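Local coordinates for protein antisigma-factor antagonist, STAS (Rhodobacter sphaeroides, PDB 3OIZ) that forms the STAS domain of a membrane protein related to SulP-type sulfate transporters, where it probably serves a regulatory or protein-binding role in the cytoplasm, at residues A29-F34 against I59-A64; I49-A54 against N85-T90. All coordinates share one frame; numbering follows the deposited sequence.

Interaction 1 of 2, residues A29-F34 against I59-A64; sequences ASVEDF and ISSVQA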
# COMPACT_ATOMS: atom_id res chain seq x y z
N ALA A 29 -0.15 15.19 -0.08
CA ALA A 29 -0.08 15.68 -1.42
C ALA A 29 0.02 14.59 -2.49
O ALA A 29 -0.32 14.86 -3.67
CB ALA A 29 1.03 16.71 -1.54
N SER A 30 0.47 13.39 -2.12
CA SER A 30 0.63 12.32 -3.11
C SER A 30 -0.37 11.17 -2.94
O SER A 30 -0.18 10.08 -3.49
CB SER A 30 2.05 11.77 -3.06
OG SER A 30 2.33 11.28 -1.77
N VAL A 31 -1.46 11.43 -2.22
CA VAL A 31 -2.45 10.38 -1.97
C VAL A 31 -3.00 9.80 -3.29
O VAL A 31 -3.11 8.57 -3.44
CB VAL A 31 -3.59 10.91 -1.06
CG1 VAL A 31 -4.84 10.06 -1.21
CG2 VAL A 31 -3.12 10.93 0.38
N GLU A 32 -3.33 10.67 -4.25
CA GLU A 32 -3.91 10.16 -5.50
C GLU A 32 -2.91 9.29 -6.27
O GLU A 32 -3.27 8.25 -6.80
CB GLU A 32 -4.45 11.29 -6.37
CG GLU A 32 -5.70 12.01 -5.80
CD GLU A 32 -6.09 13.26 -6.63
OE1 GLU A 32 -5.84 13.29 -7.87
OE2 GLU A 32 -6.65 14.22 -6.04
N ASP A 33 -1.64 9.68 -6.27
CA ASP A 33 -0.60 8.88 -6.90
C ASP A 33 -0.44 7.55 -6.20
O ASP A 33 -0.26 6.50 -6.85
CB ASP A 33 0.74 9.64 -6.88
CG ASP A 33 0.60 11.05 -7.40
OD1 ASP A 33 0.92 11.22 -8.57
OD2 ASP A 33 0.16 11.99 -6.65
N PHE A 34 -0.50 7.58 -4.86
CA PHE A 34 -0.41 6.35 -4.08
C PHE A 34 -1.55 5.38 -4.46
O PHE A 34 -1.33 4.18 -4.69
CB PHE A 34 -0.41 6.72 -2.59
CG PHE A 34 -0.50 5.54 -1.68
CD1 PHE A 34 0.65 4.83 -1.31
CD2 PHE A 34 -1.73 5.16 -1.15
CE1 PHE A 34 0.56 3.69 -0.45
CE2 PHE A 34 -1.83 4.07 -0.28
CZ PHE A 34 -0.70 3.34 0.08
N ILE A 59 -1.90 11.99 8.68
CA ILE A 59 -3.04 11.10 8.88
C ILE A 59 -3.81 10.86 7.57
O ILE A 59 -4.37 9.80 7.37
CB ILE A 59 -3.92 11.60 10.03
CG1 ILE A 59 -4.68 10.44 10.68
CG2 ILE A 59 -4.83 12.68 9.55
CD1 ILE A 59 -3.73 9.40 11.31
N SER A 60 -3.77 11.82 6.64
CA SER A 60 -4.35 11.58 5.30
C SER A 60 -3.68 10.39 4.61
O SER A 60 -4.35 9.59 3.93
CB SER A 60 -4.21 12.83 4.43
OG SER A 60 -4.93 13.92 5.01
N SER A 61 -2.37 10.25 4.81
CA SER A 61 -1.62 9.18 4.14
C SER A 61 -1.92 7.88 4.83
O SER A 61 -2.01 6.83 4.18
CB SER A 61 -0.12 9.51 4.12
OG SER A 61 0.07 10.66 3.31
N VAL A 62 -2.11 7.92 6.16
CA VAL A 62 -2.62 6.70 6.87
C VAL A 62 -4.00 6.28 6.30
O VAL A 62 -4.25 5.09 6.01
CB VAL A 62 -2.79 6.94 8.39
CG1 VAL A 62 -3.38 5.69 9.03
CG2 VAL A 62 -1.45 7.28 9.03
N GLN A 63 -4.89 7.27 6.17
CA GLN A 63 -6.27 6.97 5.69
C GLN A 63 -6.23 6.44 4.26
O GLN A 63 -7.08 5.60 3.91
CB GLN A 63 -7.10 8.25 5.78
CG GLN A 63 -7.46 8.57 7.23
CD GLN A 63 -8.18 9.90 7.33
OE1 GLN A 63 -7.90 10.84 6.57
NE2 GLN A 63 -9.14 9.98 8.24
N ALA A 64 -5.26 6.90 3.46
CA ALA A 64 -5.11 6.40 2.09
C ALA A 64 -4.68 4.94 2.10
O ALA A 64 -5.22 4.10 1.33
CB ALA A 64 -4.11 7.28 1.28
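Val31 and Ala64 meet at the centre of this contact, where two helices lie close enough for a methyl group to sit between the branches of a valine. Ala64 CB is 3.8 Å from Val31 CG1 and 3.9 Å from Val31 CG2, so both branches share the one methyl. CG1 stands anti to the backbone N of Val31 (chi1 158°), and CG2, on the side of that nitrogen, reaches back along helix 59-74 to the carbonyl of Ser60, its CG2 lying 4.0 Å from Ser60 O.

One turn further on, Phe34 adds the edge of its ring. Its CD2 lies 4.0 Å from Ala64 CB, and its CE2 approaches Ala64 O at 3.8 Å, with that oxygen at the ring edge and near the ring plane. Ala64 thus receives the valine on its methyl and the phenylalanine on both methyl and carbonyl.

Outside this first shell, Phe38 packs edge-to-face with Phe34, while Phe5 and Leu26 also touch the Phe34 side chain. Ser61 is buried, its OG 4.3 Å from Val31 CG2 and hydrogen-bonded to Asp58 OD1, and Ser30 OG bonds to Phe27 O.

Helices 31-36 and 59-74 approach with Val31 CA and Ala64 CA 6.3 Å apart, a piece of the helical layer that packs beside the β-sheet in the α/β STAS fold.

Interaction 2 of 2, residues I49-A54 against N85-T90; sequences IDVSRA and NEASET
Apolar packing between Val51 and Ala87 joins the end of a strand to a short helix. Val51 CG2 lies 3.6 Å from Ala87 CB; a chi1 of -65° puts CG1 anti to the carbonyl carbon and leaves CG2 between that carbon and the backbone N, where it meets the alanine methyl.

Contacts to backbone oxygens form the second group. The methyl of Ala87 fits into the bend of the chain, with its CB 3.3 Å from Val51 O and 3.6 Å from Ala54 O. The same alanine also offers its alpha hydrogen: Ala87 CA is 3.3 Å from Ala54 O, a CA-H...O contact with an angle of 146° at the hydrogen. Ala87 thus meets the carbonyl oxygens at both ends of the turn. A looser contact is made by Glu86, whose CB is 4.0 Å from Ser52 O.

Hydrogen bonds act within the 49-54 segment and give the corner its shape. A type I β-turn runs from Val51 to Ala54, closed by Ala54 N to Val51 O. Just ahead of it, Asp50 OD1 accepts two donors from Ser52: the backbone N, nearly along the C-O axis, in an Asx turn, and the hydroxyl OG at 2.7 Å, on the syn lone pair.

Strand 46-51 runs between strands 17-23 and 78-82, bonded to both, and Val51 also touches Val22 and Ile81. Beyond the corner comes strand 54-56, where Ile56 meets Ala87 and its carbonyl receives the Thr90 hydroxyl, so helix 84-88 leans on both strands through Ala87, and Thr90 beyond it on 54-56.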
# COMPACT_ATOMS: atom_id res chain seq x y z
N ILE A 49 0.53 -5.58 1.65
CA ILE A 49 1.10 -4.24 1.38
C ILE A 49 2.22 -4.00 2.38
O ILE A 49 1.98 -3.86 3.59
CB ILE A 49 0.04 -3.13 1.44
CG1 ILE A 49 -1.14 -3.44 0.49
CG2 ILE A 49 0.66 -1.74 1.11
CD1 ILE A 49 -2.23 -2.39 0.59
N ASP A 50 3.45 -3.98 1.86
CA ASP A 50 4.64 -3.91 2.68
C ASP A 50 5.07 -2.45 2.71
O ASP A 50 5.55 -1.92 1.69
CB ASP A 50 5.74 -4.82 2.09
CG ASP A 50 7.01 -4.85 2.95
OD1 ASP A 50 7.35 -3.85 3.61
OD2 ASP A 50 7.69 -5.88 2.92
N VAL A 51 4.91 -1.81 3.86
CA VAL A 51 5.34 -0.41 4.01
C VAL A 51 6.60 -0.27 4.92
O VAL A 51 6.93 0.83 5.39
CB VAL A 51 4.16 0.48 4.54
CG1 VAL A 51 3.05 0.53 3.49
CG2 VAL A 51 3.64 -0.02 5.92
N SER A 52 7.32 -1.36 5.12
CA SER A 52 8.49 -1.37 6.03
C SER A 52 9.56 -0.39 5.61
O SER A 52 10.32 0.09 6.46
CB SER A 52 9.11 -2.78 6.12
OG SER A 52 9.60 -3.20 4.85
N ARG A 53 9.62 -0.11 4.31
CA ARG A 53 10.63 0.79 3.75
C ARG A 53 10.07 2.17 3.42
O ARG A 53 10.69 2.96 2.68
CB ARG A 53 11.33 0.13 2.56
CG ARG A 53 11.99 -1.14 3.06
CD ARG A 53 12.91 -1.75 2.10
NE ARG A 53 13.42 -3.03 2.60
CZ ARG A 53 14.52 -3.61 2.12
NH1 ARG A 53 15.22 -3.01 1.14
NH2 ARG A 53 14.94 -4.78 2.60
N ALA A 54 8.90 2.48 3.99
CA ALA A 54 8.28 3.78 3.72
C ALA A 54 8.12 4.58 5.01
O ALA A 54 8.22 4.02 6.11
CB ALA A 54 6.89 3.53 3.08
N ASN A 85 4.50 -0.67 11.89
CA ASN A 85 5.17 -0.02 13.03
C ASN A 85 6.29 0.89 12.55
O ASN A 85 6.33 2.11 12.91
CB ASN A 85 5.73 -1.05 13.99
CG ASN A 85 6.41 -0.41 15.21
OD1 ASN A 85 7.64 -0.43 15.30
ND2 ASN A 85 5.62 0.15 16.14
N GLU A 86 7.14 0.37 11.68
CA GLU A 86 8.26 1.18 11.17
C GLU A 86 7.75 2.37 10.39
O GLU A 86 8.26 3.51 10.53
CB GLU A 86 9.12 0.33 10.22
CG GLU A 86 9.90 -0.67 10.96
CD GLU A 86 9.23 -2.03 11.07
OE1 GLU A 86 7.98 -2.16 11.01
OE2 GLU A 86 10.01 -2.98 11.28
N ALA A 87 6.75 2.15 9.54
CA ALA A 87 6.25 3.23 8.68
C ALA A 87 5.56 4.35 9.49
O ALA A 87 5.54 5.51 9.08
CB ALA A 87 5.29 2.67 7.62
N SER A 88 5.01 3.97 10.65
CA SER A 88 4.21 4.89 11.46
C SER A 88 5.01 5.79 12.39
O SER A 88 4.46 6.72 13.00
CB SER A 88 3.16 4.12 12.24
OG SER A 88 2.28 3.49 11.33
N GLU A 89 6.32 5.52 12.53
CA GLU A 89 7.16 6.29 13.47
C GLU A 89 7.24 7.76 13.08
O GLU A 89 7.45 8.62 13.94
CB GLU A 89 8.57 5.67 13.57
CG GLU A 89 8.61 4.26 14.20
CD GLU A 89 8.58 4.25 15.74
OE1 GLU A 89 7.95 5.13 16.38
OE2 GLU A 89 9.19 3.34 16.34
N THR A 90 7.07 8.05 11.80
CA THR A 90 7.16 9.41 11.28
C THR A 90 5.84 10.13 11.27
O THR A 90 5.76 11.28 10.81
CB THR A 90 7.70 9.40 9.83
OG1 THR A 90 7.05 8.35 9.10
CG2 THR A 90 9.22 9.17 9.84

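Overall arrangement
The two contacts show how a small α/β domain is assembled from segments that alternate along the chain: 29-34, 49-54, 59-64, then 85-90. Their centres are 14 Å apart and their nearest atoms about 5 Å apart, without touching. Interaction 1 pairs helix 31-36 with the start of helix 59-74; interaction 2 sets helix 84-88 against the end of strand 46-51 and the corner after it. Strand 54-56 bridges them, since Ile56 touches Ser61 and Val62 in one helix and Ala87 in the other. One contact joins helix to helix and the other helix to strand, at separate places within one STAS domain, with residues distant in sequence brought together.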